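Local coordinates for protein phosphatase (Mycoplasma pneumoniae M129, PDB 1T71) that binds two iron ions and probably hydrolyses phosphoester bonds, perhaps as a 2',3'-cyclic-nucleotide 3'-phosphodiesterase of the YmdB-like, calcineurin-type family, at residues Q242-F247 with A262-E267; A171-V176 with I193-S198. All coordinates share one frame; numbering follows the deposited sequence.

Contact 1 (Q242-F247 with A262-E267); sequences QLNGVF and AIRIVE
R264 reaches along N244 on one face of the two strands and grips its amide oxygen side-on. NE donates to N244 OD1 at 3.0 Å in the carbonyl plane, and NH2 donates to the same OD1 at 3.2 Å, well off the C=O direction. The oxygen sits at the edge of the guanidinium, and the two flat groups are turned 43° apart. The bend at chi3 (-81°) turns NE and NH2 toward N244 OD1. A water joins R264 NH2 to Q242 OE1, which also takes a weak bond from N244 ND2.

On the other face, L243 CD1 meets I263 CG2 at 3.7 Å, while I263 CD1 lies against F247 CB at 3.9 Å, passing beside the bare G245. The two strands, 241-249 and 259-267, form an antiparallel beta hairpin, the latter at the edge of a mixed six-stranded sheet. L243 exchanges two backbone hydrogen bonds with I265, and G245 two with I263; L243 N to I265 O measures 2.8 Å.

Further out, helix 15-23 packs on L243 and I265 through I21. The amide nitrogens are held from outside the hairpin, N244 ND2 by M206 O of strand 206-207 and Q242 NE2 by P209 O just beyond it.

Contact 2 (A171-V176 with I193-S198); sequences AFDGYV and ITPKGS
With CG anti to the backbone N (chi1 -172°), the side chain of D173 extends straight at the turn formed by T194-G197. T194 answers from the opposite direction: its chi1 of 70° sets OG1 between its own backbone N and carbonyl carbon, facing the carboxylate. T194 OG1 donates to D173 OD2 at 2.5 Å, and OD2 receives it on its syn lone pair.

OG1 is also an acceptor. S198 N donates to it at 3.0 Å and K196 N at 3.3 Å, the latter bond making an ST turn. One side-chain oxygen thus ties the carboxylate to two backbone amides of the loop, an arrangement that would probably favour a charged D173. T194 to G197 form a type I beta turn, closed by G197 N to T194 O, in the connection between strands 192-193 and 199-201. Facing it are the end region of helix 162-172 and the residues that lead on to strand 178-182 of the same mixed sheet.

K196 lays its aliphatic part across the aspartate, CD coming within 3.4 Å of D173 OD1; its NZ stays 4.7 Å from that oxygen, too far for a salt bridge. G174 CA packs on K196 CB at 3.9 Å. S198 OG lies between the carbonyls D173 O and V176 O, 2.6 Å from V176 O. V176 itself is covered by I145 of helix 137-145 and by H153 and V155 of strand 152-158.

Contact 1 lies within one six-stranded mixed sheet; contact 2 lies in the connections of the other, with centres 23 Å apart and nearest atoms about 8 Å apart. Contact 1 is mostly buried and joins two strands directly, so regular backbone pairing carries it, with hydrocarbon on one face and an amide-guanidinium cluster on the other. Its Q242 side chain comes about 7 Å from that of the iron ligand H185. Contact 2 lies farther from the chain centre, partly exposed and away from the iron site. It joins the end region of a helix to the loop between two short strands; the hydroxyls of T194 and S198 and the D173 carboxylate bridge the segments, with main-chain groups among their partners.

Contact 1 (Q242-F247 with A262-E267)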
loop_
_atom_site.group_PDB
_atom_site.type_symbol
_atom_site.label_atom_id
_atom_site.label_comp_id
_atom_site.label_asym_id
_atom_site.label_seq_id
_atom_site.Cartn_x
_atom_site.Cartn_y
_atom_site.Cartn_z
ATOM N N GLN A 242 4.414 -11.826 -7.476
ATOM C CA GLN A 242 5.448 -11.209 -6.664
ATOM C C GLN A 242 4.834 -10.640 -5.401
ATOM O O GLN A 242 3.679 -10.196 -5.393
ATOM C CB GLN A 242 6.172 -10.099 -7.444
ATOM C CG GLN A 242 5.279 -8.947 -7.900
ATOM C CD GLN A 242 6.035 -7.901 -8.697
ATOM O OE1 GLN A 242 6.969 -7.275 -8.194
ATOM N NE2 GLN A 242 5.639 -7.707 -9.948
ATOM N N LEU A 243 5.613 -10.675 -4.332
ATOM C CA LEU A 243 5.202 -10.163 -3.038
ATOM C C LEU A 243 6.281 -9.175 -2.617
ATOM O O LEU A 243 7.464 -9.513 -2.613
ATOM C CB LEU A 243 5.115 -11.313 -2.029
ATOM C CG LEU A 243 4.835 -11.054 -0.543
ATOM C CD1 LEU A 243 5.937 -10.225 0.081
ATOM C CD2 LEU A 243 3.511 -10.366 -0.396
ATOM N N ASN A 244 5.871 -7.961 -2.267
ATOM C CA ASN A 244 6.807 -6.930 -1.847
ATOM C C ASN A 244 6.302 -6.231 -0.596
ATOM O O ASN A 244 5.132 -5.852 -0.503
ATOM C CB ASN A 244 6.997 -5.917 -2.971
ATOM C CG ASN A 244 7.719 -6.507 -4.164
ATOM O OD1 ASN A 244 8.946 -6.599 -4.173
ATOM N ND2 ASN A 244 6.961 -6.929 -5.171
ATOM N N GLY A 245 7.186 -6.065 0.379
ATOM C CA GLY A 245 6.776 -5.420 1.606
ATOM C C GLY A 245 7.938 -4.940 2.440
ATOM O O GLY A 245 9.098 -4.980 2.018
ATOM N N VAL A 246 7.613 -4.473 3.634
ATOM C CA VAL A 246 8.612 -3.978 4.554
ATOM C C VAL A 246 8.344 -4.471 5.968
ATOM O O VAL A 246 7.210 -4.403 6.459
ATOM C CB VAL A 246 8.616 -2.441 4.592
ATOM C CG1 VAL A 246 9.537 -1.949 5.706
ATOM C CG2 VAL A 246 9.052 -1.889 3.248
ATOM N N PHE A 247 9.387 -4.991 6.604
ATOM C CA PHE A 247 9.285 -5.416 7.989
ATOM C C PHE A 247 9.969 -4.326 8.799
ATOM O O PHE A 247 11.034 -3.849 8.412
ATOM C CB PHE A 247 10.015 -6.737 8.238
ATOM C CG PHE A 247 10.462 -6.911 9.669
ATOM C CD1 PHE A 247 11.749 -6.542 10.059
ATOM C CD2 PHE A 247 9.578 -7.369 10.637
ATOM C CE1 PHE A 247 12.143 -6.623 11.405
ATOM C CE2 PHE A 247 9.958 -7.453 11.982
ATOM C CZ PHE A 247 11.244 -7.077 12.367
ATOM N N ALA A 262 13.622 -5.210 3.796
ATOM C CA ALA A 262 12.724 -5.331 2.657
ATOM C C ALA A 262 12.313 -6.794 2.486
ATOM O O ALA A 262 13.141 -7.696 2.616
ATOM C CB ALA A 262 13.415 -4.838 1.391
ATOM N N ILE A 263 11.037 -7.024 2.201
ATOM C CA ILE A 263 10.534 -8.377 2.001
ATOM C C ILE A 263 10.190 -8.562 0.528
ATOM O O ILE A 263 9.404 -7.794 -0.024
ATOM C CB ILE A 263 9.255 -8.628 2.815
ATOM C CG1 ILE A 263 9.525 -8.401 4.302
ATOM C CG2 ILE A 263 8.745 -10.042 2.547
ATOM C CD1 ILE A 263 8.270 -8.432 5.161
ATOM N N ARG A 264 10.778 -9.575 -0.106
ATOM C CA ARG A 264 10.501 -9.842 -1.514
ATOM C C ARG A 264 10.469 -11.322 -1.896
ATOM O O ARG A 264 11.342 -12.107 -1.518
ATOM C CB ARG A 264 11.497 -9.104 -2.424
ATOM C CG ARG A 264 11.685 -9.777 -3.784
ATOM C CD ARG A 264 12.348 -8.877 -4.819
ATOM N NE ARG A 264 11.352 -7.989 -5.392
ATOM C CZ ARG A 264 11.153 -7.814 -6.692
ATOM N NH1 ARG A 264 11.889 -8.460 -7.584
ATOM N NH2 ARG A 264 10.189 -7.004 -7.095
ATOM N N ILE A 265 9.439 -11.686 -2.648
ATOM C CA ILE A 265 9.259 -13.050 -3.118
ATOM C C ILE A 265 8.836 -12.967 -4.580
ATOM O O ILE A 265 7.931 -12.212 -4.932
ATOM C CB ILE A 265 8.177 -13.787 -2.299
ATOM C CG1 ILE A 265 8.614 -13.875 -0.836
ATOM C CG2 ILE A 265 7.953 -15.186 -2.856
ATOM C CD1 ILE A 265 7.604 -14.508 0.077
ATOM N N VAL A 266 9.512 -13.727 -5.431
ATOM C CA VAL A 266 9.208 -13.722 -6.848
ATOM C C VAL A 266 8.989 -15.131 -7.385
ATOM O O VAL A 266 9.798 -16.035 -7.148
ATOM C CB VAL A 266 10.340 -13.053 -7.655
ATOM C CG1 VAL A 266 10.004 -13.089 -9.139
ATOM C CG2 VAL A 266 10.534 -11.612 -7.183
ATOM N N GLU A 267 7.886 -15.305 -8.107
ATOM C CA GLU A 267 7.536 -16.590 -8.699
ATOM C C GLU A 267 7.403 -16.389 -10.202
ATOM O O GLU A 267 6.506 -15.679 -10.663
ATOM C CB GLU A 267 6.204 -17.099 -8.133
ATOM C CG GLU A 267 6.149 -17.244 -6.616
ATOM C CD GLU A 267 7.007 -18.387 -6.088
ATOM O OE1 GLU A 267 6.923 -18.681 -4.871
ATOM O OE2 GLU A 267 7.767 -18.990 -6.883
HETATM O O HOH W 1 9.311 -6.502 -9.364
#

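Contact 2 (A171-V176 with I193-S198)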
loop_
_atom_site.group_PDB
_atom_site.type_symbol
_atom_site.label_atom_id
_atom_site.label_comp_id
_atom_site.label_asym_id
_atom_site.label_seq_id
_atom_site.Cartn_x
_atom_site.Cartn_y
_atom_site.Cartn_z
ATOM N N ALA A 171 9.827 16.623 4.737
ATOM C CA ALA A 171 8.942 17.435 5.551
ATOM C C ALA A 171 8.546 16.809 6.890
ATOM O O ALA A 171 8.534 17.494 7.911
ATOM C CB ALA A 171 7.685 17.775 4.761
ATOM N N PHE A 172 8.224 15.519 6.892
ATOM C CA PHE A 172 7.772 14.862 8.123
ATOM C C PHE A 172 8.696 13.818 8.750
ATOM O O PHE A 172 8.286 13.112 9.665
ATOM C CB PHE A 172 6.407 14.203 7.877
ATOM C CG PHE A 172 5.360 15.145 7.359
ATOM C CD1 PHE A 172 5.102 15.239 5.994
ATOM C CD2 PHE A 172 4.637 15.949 8.237
ATOM C CE1 PHE A 172 4.136 16.119 5.508
ATOM C CE2 PHE A 172 3.668 16.834 7.766
ATOM C CZ PHE A 172 3.416 16.919 6.398
ATOM N N ASP A 173 9.937 13.733 8.284
ATOM C CA ASP A 173 10.862 12.727 8.787
ATOM C C ASP A 173 10.770 12.311 10.257
ATOM O O ASP A 173 10.499 11.152 10.549
ATOM C CB ASP A 173 12.309 13.111 8.473
ATOM C CG ASP A 173 13.292 11.993 8.820
ATOM O OD1 ASP A 173 14.498 12.138 8.551
ATOM O OD2 ASP A 173 12.853 10.958 9.361
ATOM N N GLY A 174 10.986 13.212 11.198
ATOM C CA GLY A 174 10.921 12.752 12.577
ATOM C C GLY A 174 9.584 12.881 13.284
ATOM O O GLY A 174 9.422 12.388 14.396
ATOM N N TYR A 175 8.623 13.530 12.638
ATOM C CA TYR A 175 7.306 13.752 13.223
ATOM C C TYR A 175 6.362 12.564 13.131
ATOM O O TYR A 175 5.245 12.613 13.648
ATOM C CB TYR A 175 6.669 14.974 12.566
ATOM C CG TYR A 175 7.400 16.250 12.888
ATOM C CD1 TYR A 175 6.949 17.093 13.899
ATOM C CD2 TYR A 175 8.571 16.598 12.211
ATOM C CE1 TYR A 175 7.640 18.255 14.234
ATOM C CE2 TYR A 175 9.272 17.754 12.540
ATOM C CZ TYR A 175 8.799 18.577 13.554
ATOM O OH TYR A 175 9.489 19.713 13.902
ATOM N N VAL A 176 6.813 11.504 12.472
ATOM C CA VAL A 176 6.015 10.298 12.305
ATOM C C VAL A 176 6.913 9.067 12.423
ATOM O O VAL A 176 8.138 9.180 12.351
ATOM C CB VAL A 176 5.286 10.329 10.931
ATOM C CG1 VAL A 176 5.015 8.936 10.428
ATOM C CG2 VAL A 176 3.969 11.087 11.072
ATOM N N ILE A 193 16.242 3.283 8.000
ATOM C CA ILE A 193 15.824 3.944 9.221
ATOM C C ILE A 193 16.446 5.303 8.905
ATOM O O ILE A 193 17.611 5.360 8.507
ATOM C CB ILE A 193 16.514 3.332 10.466
ATOM C CG1 ILE A 193 16.005 1.908 10.695
ATOM C CG2 ILE A 193 16.268 4.215 11.690
ATOM C CD1 ILE A 193 16.592 1.219 11.923
ATOM N N THR A 194 15.684 6.384 9.039
ATOM C CA THR A 194 16.208 7.712 8.719
ATOM C C THR A 194 17.100 8.256 9.832
ATOM O O THR A 194 17.110 7.725 10.942
ATOM C CB THR A 194 15.069 8.731 8.490
ATOM O OG1 THR A 194 14.422 9.002 9.738
ATOM C CG2 THR A 194 14.028 8.178 7.496
ATOM N N PRO A 195 17.863 9.325 9.544
ATOM C CA PRO A 195 18.752 9.935 10.539
ATOM C C PRO A 195 17.958 10.480 11.722
ATOM O O PRO A 195 18.542 10.825 12.756
ATOM C CB PRO A 195 19.435 11.060 9.759
ATOM C CG PRO A 195 19.451 10.540 8.356
ATOM C CD PRO A 195 18.067 9.938 8.219
ATOM N N LYS A 196 16.634 10.574 11.555
ATOM C CA LYS A 196 15.741 11.073 12.604
ATOM C C LYS A 196 15.006 9.948 13.333
ATOM O O LYS A 196 14.190 10.207 14.211
ATOM C CB LYS A 196 14.699 12.033 12.031
ATOM C CG LYS A 196 15.022 13.514 12.172
ATOM C CD LYS A 196 15.810 14.046 11.005
ATOM C CE LYS A 196 15.856 15.574 11.040
ATOM N NZ LYS A 196 14.495 16.178 11.042
ATOM N N GLY A 197 15.262 8.702 12.953
ATOM C CA GLY A 197 14.618 7.605 13.646
ATOM C C GLY A 197 13.321 7.068 13.082
ATOM O O GLY A 197 12.622 6.324 13.769
ATOM N N SER A 198 12.984 7.440 11.853
ATOM C CA SER A 198 11.769 6.933 11.228
ATOM C C SER A 198 12.154 5.893 10.192
ATOM O O SER A 198 13.335 5.631 9.962
ATOM C CB SER A 198 11.006 8.055 10.529
ATOM O OG SER A 198 10.569 9.023 11.458
#